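Local coordinates for elastase inhibitor AFUEI (Aspergillus fumigatus Af293, PDB 3W0E), which inhibits the elastase of its own fungus non-competitively with a nanomolar inhibition constant, and also inhibits human leukocyte elastase, at residues R35-G40 and R51-V56. Numbering follows the deposited sequence.
Sequences RVLHPG and RLNIQV
Arg35, Val36 and Leu37 pair in parallel with Asn53, Ile54 and Gln55, joining the strand at one edge of this chain's small mixed sheet to the central one in this I78-family inhibitor, a member of the CI-2 clan. Four backbone bonds zip the strands together: Arg35 N to Leu52 O (2.8 Å), Ile54 N to Arg35 O, Leu37 N to Ile54 O, and Val56 N to Leu37 O (3.1 Å). Past the last rung, a water donates to both Leu37 O and Val56 O, carrying the join on as the strands end.

The polar cluster sits on the face of Arg35, Asn53 and Leu37. With CG anti to the backbone N (chi1 171°) and a bend at chi3, Arg35 brings its guanidinium edge to the Asn53 amide. NE donates to Asn53 OD1 at 2.8 Å, almost in the guanidinium plane, while NH2 adds a weak bond to the same oxygen. The Arg51 guanidinium lies flat over one face of that of Arg35, centres 3.5 Å apart and planes at 20°. The C-terminal carboxylate of Ala68 probably offsets the charge of this pair: it takes a salt bridge from Arg51 NE and a hydrogen bond from Asn53 ND2.

Apolar contacts flank these bonds. Leu37 CD1 rests on Asn53 CB, and Met45 of the second subunit packs against Leu37. On the other face Ile54 reaches Val12 of helix 2-15, whereas Val36 CG1 meets Val56 CG2 at 4.0 Å. That same Val56 methyl lies 3.7 Å from His38 CD2, approaching the imidazole obliquely.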
loop_
_atom_site.group_PDB
_atom_site.type_symbol
_atom_site.label_atom_id
_atom_site.label_comp_id
_atom_site.label_asym_id
_atom_site.label_seq_id
_atom_site.Cartn_x
_atom_site.Cartn_y
_atom_site.Cartn_z
ATOM N N ARG A 35 -2.870 11.048 -2.662
ATOM C CA ARG A 35 -4.286 10.711 -2.606
ATOM C C ARG A 35 -4.634 10.305 -1.184
ATOM O O ARG A 35 -3.913 9.534 -0.559
ATOM C CB ARG A 35 -4.605 9.546 -3.546
ATOM C CG ARG A 35 -6.006 8.975 -3.395
ATOM C CD ARG A 35 -6.311 8.003 -4.542
ATOM N NE ARG A 35 -5.476 6.812 -4.464
ATOM C CZ ARG A 35 -5.503 5.826 -5.355
ATOM N NH1 ARG A 35 -6.306 5.910 -6.407
ATOM N NH2 ARG A 35 -4.713 4.771 -5.197
ATOM N N VAL A 36 -5.740 10.825 -0.668
ATOM C CA VAL A 36 -6.184 10.422 0.663
ATOM C C VAL A 36 -7.244 9.312 0.531
ATOM O O VAL A 36 -8.229 9.468 -0.193
ATOM C CB VAL A 36 -6.724 11.632 1.469
ATOM C CG1 VAL A 36 -7.144 11.181 2.880
ATOM C CG2 VAL A 36 -5.649 12.701 1.587
ATOM N N LEU A 37 -7.033 8.188 1.218
ATOM C CA LEU A 37 -7.948 7.064 1.140
ATOM C C LEU A 37 -8.812 7.058 2.394
ATOM O O LEU A 37 -8.285 6.921 3.480
ATOM C CB LEU A 37 -7.169 5.753 1.044
ATOM C CG LEU A 37 -6.327 5.614 -0.235
ATOM C CD1 LEU A 37 -5.608 4.288 -0.268
ATOM C CD2 LEU A 37 -7.247 5.775 -1.458
ATOM N N HIS A 38 -10.123 7.232 2.222
ATOM C CA HIS A 38 -11.070 7.252 3.346
ATOM C C HIS A 38 -11.801 5.927 3.476
ATOM O O HIS A 38 -11.986 5.213 2.493
ATOM C CB HIS A 38 -12.110 8.351 3.146
ATOM C CG HIS A 38 -11.518 9.708 2.959
ATOM N ND1 HIS A 38 -11.211 10.224 1.717
ATOM C CD2 HIS A 38 -11.175 10.662 3.857
ATOM C CE1 HIS A 38 -10.710 11.437 1.858
ATOM N NE2 HIS A 38 -10.679 11.727 3.147
ATOM N N PRO A 39 -12.259 5.606 4.695
ATOM C CA PRO A 39 -12.874 4.293 4.883
ATOM C C PRO A 39 -14.097 4.180 4.002
ATOM O O PRO A 39 -14.892 5.123 3.933
ATOM C CB PRO A 39 -13.252 4.276 6.377
ATOM C CG PRO A 39 -13.186 5.689 6.822
ATOM C CD PRO A 39 -12.199 6.391 5.940
ATOM N N GLY A 40 -14.216 3.060 3.302
ATOM C CA GLY A 40 -15.378 2.811 2.466
ATOM C C GLY A 40 -15.319 3.413 1.069
ATOM O O GLY A 40 -16.178 3.115 0.231
ATOM N N ARG A 51 2.686 7.802 -6.650
ATOM C CA ARG A 51 1.563 8.330 -5.880
ATOM C C ARG A 51 1.622 7.915 -4.417
ATOM O O ARG A 51 1.716 6.718 -4.091
ATOM C CB ARG A 51 0.238 7.885 -6.505
ATOM C CG ARG A 51 -1.024 8.406 -5.755
ATOM C CD ARG A 51 -2.246 8.208 -6.596
ATOM N NE ARG A 51 -2.383 6.814 -7.005
ATOM C CZ ARG A 51 -3.203 6.383 -7.957
ATOM N NH1 ARG A 51 -3.998 7.232 -8.595
ATOM N NH2 ARG A 51 -3.234 5.087 -8.265
ATOM N N LEU A 52 1.601 8.904 -3.527
ATOM C CA LEU A 52 1.589 8.618 -2.111
ATOM C C LEU A 52 0.136 8.528 -1.670
ATOM O O LEU A 52 -0.644 9.460 -1.877
ATOM C CB LEU A 52 2.321 9.696 -1.322
ATOM C CG LEU A 52 2.238 9.559 0.194
ATOM C CD1 LEU A 52 2.746 8.182 0.657
ATOM C CD2 LEU A 52 3.031 10.674 0.862
ATOM N N ASN A 53 -0.220 7.397 -1.076
ATOM C CA ASN A 53 -1.559 7.209 -0.531
ATOM C C ASN A 53 -1.520 7.334 0.971
ATOM O O ASN A 53 -0.778 6.634 1.642
ATOM C CB ASN A 53 -2.123 5.837 -0.911
ATOM C CG ASN A 53 -2.290 5.670 -2.390
ATOM O OD1 ASN A 53 -3.209 6.225 -2.989
ATOM N ND2 ASN A 53 -1.389 4.914 -3.004
ATOM N N ILE A 54 -2.320 8.254 1.499
ATOM C CA ILE A 54 -2.424 8.431 2.936
ATOM C C ILE A 54 -3.778 7.874 3.348
ATOM O O ILE A 54 -4.814 8.377 2.919
ATOM C CB ILE A 54 -2.371 9.911 3.292
ATOM C CG1 ILE A 54 -1.064 10.531 2.777
ATOM C CG2 ILE A 54 -2.507 10.096 4.806
ATOM C CD1 ILE A 54 0.152 10.090 3.539
ATOM N N GLN A 55 -3.778 6.832 4.165
ATOM C CA GLN A 55 -5.026 6.197 4.531
ATOM C C GLN A 55 -5.405 6.698 5.908
ATOM O O GLN A 55 -4.589 6.649 6.844
ATOM C CB GLN A 55 -4.866 4.674 4.541
ATOM C CG GLN A 55 -6.182 3.933 4.660
ATOM C CD GLN A 55 -6.141 2.545 4.036
ATOM O OE1 GLN A 55 -5.077 2.036 3.647
ATOM N NE2 GLN A 55 -7.309 1.929 3.923
ATOM N N VAL A 56 -6.635 7.191 6.034
ATOM C CA VAL A 56 -7.088 7.730 7.308
ATOM C C VAL A 56 -8.310 6.940 7.792
ATOM O O VAL A 56 -8.964 6.215 7.018
ATOM C CB VAL A 56 -7.404 9.258 7.207
ATOM C CG1 VAL A 56 -6.147 10.054 6.825
ATOM C CG2 VAL A 56 -8.519 9.518 6.191
HETATM O O HOH W 1 -9.367 4.332 4.945
#